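Local coordinates for peptidoglycan synthetase penicillin-binding protein 3 (Bifidobacterium adolescentis, PDB 4YE5) that probably acts as a membrane-anchored, penicillin-binding transpeptidase that cross-links peptidoglycan during cell-wall synthesis, at residues A41-S46 with Y150-L155; D214-I219 with I430-D435. All blocks are in the same frame, centred on the assembly; numbering follows the deposited sequence.

Contact 1: A41-S46 with Y150-L155; sequences AILAQS and YSNGTL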
loop_
_atom_site.group_PDB
_atom_site.type_symbol
_atom_site.label_atom_id
_atom_site.label_comp_id
_atom_site.label_asym_id
_atom_site.label_seq_id
_atom_site.Cartn_x
_atom_site.Cartn_y
_atom_site.Cartn_z
ATOM N N ALA A 41 -5.820 14.902 0.686
ATOM C CA ALA A 41 -6.129 14.830 2.109
ATOM C C ALA A 41 -4.916 14.256 2.836
ATOM O O ALA A 41 -4.364 13.247 2.424
ATOM C CB ALA A 41 -7.390 13.981 2.356
ATOM N N ILE A 42 -4.484 14.919 3.902
ATOM C CA ILE A 42 -3.278 14.513 4.614
ATOM C C ILE A 42 -3.494 13.252 5.454
ATOM O O ILE A 42 -4.453 13.168 6.213
ATOM C CB ILE A 42 -2.735 15.678 5.476
ATOM C CG1 ILE A 42 -2.396 16.867 4.562
ATOM C CG2 ILE A 42 -1.509 15.244 6.280
ATOM C CD1 ILE A 42 -2.069 18.176 5.296
ATOM N N LEU A 43 -2.609 12.266 5.294
ATOM C CA LEU A 43 -2.729 10.979 5.996
ATOM C C LEU A 43 -1.626 10.782 7.026
ATOM O O LEU A 43 -1.810 10.069 8.018
ATOM C CB LEU A 43 -2.686 9.816 5.011
ATOM C CG LEU A 43 -3.766 9.818 3.937
ATOM C CD1 LEU A 43 -3.473 8.738 2.929
ATOM C CD2 LEU A 43 -5.126 9.625 4.576
ATOM N N ALA A 44 -0.473 11.401 6.776
ATOM C CA ALA A 44 0.672 11.307 7.682
ATOM C C ALA A 44 1.436 12.610 7.613
ATOM O O ALA A 44 1.688 13.121 6.521
ATOM C CB ALA A 44 1.602 10.165 7.266
ATOM N N GLN A 45 1.805 13.143 8.768
ATOM C CA GLN A 45 2.691 14.303 8.789
ATOM C C GLN A 45 3.412 14.468 10.110
ATOM O O GLN A 45 2.920 14.060 11.169
ATOM C CB GLN A 45 1.955 15.588 8.418
ATOM C CG GLN A 45 0.887 16.007 9.377
ATOM C CD GLN A 45 0.425 17.436 9.109
ATOM O OE1 GLN A 45 1.237 18.321 8.868
ATOM N NE2 GLN A 45 -0.881 17.658 9.149
ATOM N N SER A 46 4.587 15.082 10.033
ATOM C CA SER A 46 5.449 15.237 11.191
ATOM C C SER A 46 5.232 16.599 11.859
ATOM O O SER A 46 4.886 17.579 11.205
ATOM C CB SER A 46 6.919 15.059 10.777
ATOM O OG SER A 46 7.155 13.748 10.278
ATOM N N TYR A 150 -0.976 10.724 12.399
ATOM C CA TYR A 150 -1.815 10.163 11.348
ATOM C C TYR A 150 -3.244 10.573 11.654
ATOM O O TYR A 150 -3.882 9.972 12.504
ATOM C CB TYR A 150 -1.678 8.642 11.342
ATOM C CG TYR A 150 -0.256 8.184 11.084
ATOM C CD1 TYR A 150 0.643 7.996 12.138
ATOM C CD2 TYR A 150 0.190 7.960 9.785
ATOM C CE1 TYR A 150 1.951 7.589 11.895
ATOM C CE2 TYR A 150 1.483 7.541 9.537
ATOM C CZ TYR A 150 2.359 7.365 10.596
ATOM O OH TYR A 150 3.650 6.960 10.339
ATOM N N SER A 151 -3.745 11.597 10.963
ATOM C CA SER A 151 -5.016 12.212 11.354
ATOM C C SER A 151 -6.225 11.293 11.236
ATOM O O SER A 151 -7.230 11.524 11.896
ATOM C CB SER A 151 -5.266 13.514 10.582
ATOM O OG SER A 151 -5.363 13.275 9.189
ATOM N N ASN A 152 -6.153 10.261 10.402
ATOM C CA ASN A 152 -7.293 9.339 10.289
ATOM C C ASN A 152 -7.246 8.128 11.248
ATOM O O ASN A 152 -8.066 7.210 11.133
ATOM C CB ASN A 152 -7.487 8.876 8.837
ATOM C CG ASN A 152 -7.836 10.028 7.891
ATOM O OD1 ASN A 152 -8.997 10.251 7.579
ATOM N ND2 ASN A 152 -6.826 10.765 7.444
ATOM N N GLY A 153 -6.290 8.113 12.180
ATOM C CA GLY A 153 -6.245 7.064 13.200
ATOM C C GLY A 153 -6.021 5.650 12.661
ATOM O O GLY A 153 -4.946 5.322 12.149
ATOM N N THR A 154 -7.049 4.815 12.762
ATOM C CA THR A 154 -6.972 3.425 12.306
ATOM C C THR A 154 -7.122 3.215 10.805
ATOM O O THR A 154 -6.853 2.107 10.306
ATOM C CB THR A 154 -8.057 2.551 12.991
ATOM O OG1 THR A 154 -9.347 3.085 12.681
ATOM C CG2 THR A 154 -7.854 2.544 14.513
ATOM N N LEU A 155 -7.585 4.240 10.083
ATOM C CA LEU A 155 -7.789 4.090 8.635
ATOM C C LEU A 155 -6.514 3.593 7.955
ATOM O O LEU A 155 -5.457 4.180 8.128
ATOM C CB LEU A 155 -8.242 5.408 7.991
ATOM C CG LEU A 155 -8.474 5.317 6.472
ATOM C CD1 LEU A 155 -9.778 4.588 6.157
ATOM C CD2 LEU A 155 -8.473 6.709 5.851
HETATM O O HOH W 1 -4.133 9.163 8.761
#
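The carbonyl oxygen of Leu43 is gripped from two directions: water 1 donates to Leu43 O at 2.6 Å, and the CA-H of Tyr150 points at it in a weak C-H...O contact, Tyr150 CA to Leu43 O 3.3 Å. Leu43 belongs to a classic beta bulge, in which it and Ala44 of strand 42-46 together face Ile35 of the neighbouring strand 35-36. The same water accepts from the backbone N of Asn152 at 2.8 Å, so it bridges the bulge to the type I turn running from Tyr150 to Gly153. That turn is closed by Gly153 N bonding to Tyr150 O, and a type II' turn from Asn152 to Leu155 overlaps it, sharing Asn152 and Gly153.

With CG anti to its own carbonyl carbon (chi1 -60°), Tyr150 brings the CD2-CE2 side of its ring obliquely against the methyl of Ala44, CE2 lying 3.5 Å from Ala44 CB. Tyr150 OH hydrogen-bonds Glu174, which holds the far end of the ring. Asn152 has a partner of its own: its OD1 accepts from Arg221 NH1, tying the turn to the start of helix 221-238. The other arm of that amide lies against the leucine, with Asn152 ND2 3.5 Å from the methyl carbon Leu43 CD2.

Contact 2: D214-I219 with I430-D435; sequences DVTLTI and IKSITD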
loop_
_atom_site.group_PDB
_atom_site.type_symbol
_atom_site.label_atom_id
_atom_site.label_comp_id
_atom_site.label_asym_id
_atom_site.label_seq_id
_atom_site.Cartn_x
_atom_site.Cartn_y
_atom_site.Cartn_z
ATOM N N ASP A 214 6.620 15.265 -0.571
ATOM C CA ASP A 214 5.333 14.695 -0.176
ATOM C C ASP A 214 4.904 13.628 -1.178
ATOM O O ASP A 214 5.207 13.724 -2.364
ATOM C CB ASP A 214 4.254 15.767 -0.090
ATOM C CG ASP A 214 4.644 16.923 0.835
ATOM O OD1 ASP A 214 5.217 16.682 1.923
ATOM O OD2 ASP A 214 4.352 18.072 0.467
ATOM N N VAL A 215 4.184 12.628 -0.687
ATOM C CA VAL A 215 3.763 11.499 -1.499
ATOM C C VAL A 215 2.241 11.464 -1.551
ATOM O O VAL A 215 1.570 11.481 -0.508
ATOM C CB VAL A 215 4.291 10.175 -0.894
ATOM C CG1 VAL A 215 3.615 8.975 -1.544
ATOM C CG2 VAL A 215 5.809 10.088 -1.036
ATOM N N THR A 216 1.696 11.428 -2.761
ATOM C CA THR A 216 0.255 11.291 -2.969
ATOM C C THR A 216 -0.084 9.873 -3.433
ATOM O O THR A 216 0.471 9.398 -4.430
ATOM C CB THR A 216 -0.225 12.309 -4.031
ATOM O OG1 THR A 216 -0.057 13.643 -3.524
ATOM C CG2 THR A 216 -1.689 12.087 -4.388
ATOM N N LEU A 217 -0.986 9.205 -2.707
ATOM C CA LEU A 217 -1.394 7.828 -3.017
ATOM C C LEU A 217 -2.517 7.843 -4.044
ATOM O O LEU A 217 -3.191 8.854 -4.197
ATOM C CB LEU A 217 -1.916 7.126 -1.741
ATOM C CG LEU A 217 -0.994 7.172 -0.511
ATOM C CD1 LEU A 217 -1.607 6.292 0.627
ATOM C CD2 LEU A 217 0.368 6.660 -0.936
ATOM N N THR A 218 -2.724 6.724 -4.733
ATOM C CA THR A 218 -3.932 6.551 -5.532
ATOM C C THR A 218 -5.142 6.210 -4.641
ATOM O O THR A 218 -6.288 6.285 -5.092
ATOM C CB THR A 218 -3.763 5.419 -6.539
ATOM O OG1 THR A 218 -3.484 4.211 -5.826
ATOM C CG2 THR A 218 -2.600 5.729 -7.536
ATOM N N ILE A 219 -4.876 5.819 -3.394
ATOM C CA ILE A 219 -5.941 5.468 -2.454
ATOM C C ILE A 219 -6.847 6.672 -2.212
ATOM O O ILE A 219 -6.369 7.783 -1.999
ATOM C CB ILE A 219 -5.375 5.027 -1.083
ATOM C CG1 ILE A 219 -4.465 3.806 -1.225
ATOM C CG2 ILE A 219 -6.512 4.769 -0.064
ATOM C CD1 ILE A 219 -5.212 2.488 -1.533
ATOM N N ILE A 430 1.332 4.614 -5.796
ATOM C CA ILE A 430 1.916 5.949 -5.649
ATOM C C ILE A 430 1.575 6.796 -6.877
ATOM O O ILE A 430 2.065 6.539 -7.971
ATOM C CB ILE A 430 3.458 5.899 -5.484
ATOM C CG1 ILE A 430 3.859 5.018 -4.301
ATOM C CG2 ILE A 430 4.022 7.311 -5.316
ATOM C CD1 ILE A 430 3.234 5.411 -2.964
ATOM N N LYS A 431 0.724 7.794 -6.694
ATOM C CA LYS A 431 0.226 8.603 -7.799
ATOM C C LYS A 431 1.211 9.718 -8.181
ATOM O O LYS A 431 1.513 9.922 -9.361
ATOM C CB LYS A 431 -1.127 9.194 -7.403
ATOM C CG LYS A 431 -1.683 10.304 -8.271
ATOM C CD LYS A 431 -3.135 10.539 -7.862
ATOM C CE LYS A 431 -3.729 11.738 -8.530
ATOM N NZ LYS A 431 -5.127 11.950 -8.078
ATOM N N SER A 432 1.710 10.440 -7.183
ATOM C CA SER A 432 2.635 11.543 -7.455
ATOM C C SER A 432 3.553 11.885 -6.293
ATOM O O SER A 432 3.339 11.452 -5.156
ATOM C CB SER A 432 1.889 12.798 -7.928
ATOM O OG SER A 432 1.024 13.302 -6.927
ATOM N N ILE A 433 4.604 12.637 -6.606
ATOM C CA ILE A 433 5.515 13.145 -5.602
ATOM C C ILE A 433 5.623 14.651 -5.791
ATOM O O ILE A 433 5.791 15.116 -6.920
ATOM C CB ILE A 433 6.899 12.479 -5.740
ATOM C CG1 ILE A 433 6.789 10.987 -5.391
ATOM C CG2 ILE A 433 7.941 13.184 -4.857
ATOM C CD1 ILE A 433 8.048 10.204 -5.666
ATOM N N THR A 434 5.488 15.408 -4.697
ATOM C CA THR A 434 5.581 16.864 -4.740
ATOM C C THR A 434 6.881 17.298 -4.072
ATOM O O THR A 434 7.076 17.041 -2.879
ATOM C CB THR A 434 4.416 17.530 -3.983
ATOM O OG1 THR A 434 3.172 17.031 -4.471
ATOM C CG2 THR A 434 4.445 19.044 -4.164
ATOM N N ASP A 435 7.768 17.934 -4.835
ATOM C CA ASP A 435 9.074 18.322 -4.301
ATOM C C ASP A 435 9.007 19.578 -3.426
ATOM O O ASP A 435 7.930 20.124 -3.203
ATOM C CB ASP A 435 10.143 18.431 -5.404
ATOM C CG ASP A 435 9.894 19.583 -6.392
ATOM O OD1 ASP A 435 9.210 20.573 -6.063
ATOM O OD2 ASP A 435 10.416 19.492 -7.523
HETATM O O HOH W 2 6.382 19.393 -0.905
HETATM O O HOH W 3 2.278 14.508 -4.336
#
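Strands 214-217 and 430-434 run antiparallel, the axes of these short segments approaching to 4.6 Å, until a classic beta bulge at Lys431 and Ser432, both facing Thr216, shifts the register by one. Asp214 and Thr434 form a hydrogen-bonded pair through two backbone bonds. At the bulge Thr216 O takes two donors, Lys431 N at 2.8 Å in the carbonyl plane and Ser432 N at 3.2 Å, while Thr216 N gives an almost straight bond to Ser432 O (174° at the hydrogen).

Thr216, Ser432 and Thr434 share one face, and water 3 joins their hydroxyls: 2.6 Å from Thr216 OG1, 2.7 Å from Thr434 OG1 and somewhat farther from Ser432 OG. Ser432 OG stands between its backbone N and carbonyl carbon (chi1 64°), which places it 3.3 Å from Thr216 CB. Lys431 extends alongside Thr216, pointing the same way, and its NZ ends on Thr38 OG1. On the other side of the sheet, Ile430 CD1 packs against both Leu217 CD2, at 3.7 Å, and Val215 CG1.

Strand 35-36 lies parallel to 214-217 along its other edge, and strand 440-442 continues the sheet beyond 430-434. Helices 172-176 and 178-182 cover the apolar face, Ile173 meeting Leu217, Met176 meeting Ile430, and Leu181 meeting Val215.

Overall arrangement
From the N terminus, the chain passes through strand 35-36 into strand 42-46 and returns there at 150-155, so contact 1 closes a loop of about a hundred residues. It is complete before contact 2, which opens at 214-219 and closes a longer loop at 430-435; the two are in series, neither nested nor crossed. Both reach one mixed sheet, 150-155 following its edge strand 148-149, and strand 35-36 separates 42-46 from 214-217. Their centres lie 14 Å apart, and they touch directly where Leu43 CD1 packs 3.8 Å from Leu217 CD1. The sheet thus gathers strands from the N-terminal dimerisation-family region together with 430-434 of the transpeptidase-family region, tying the two parts of this elongated molecule together.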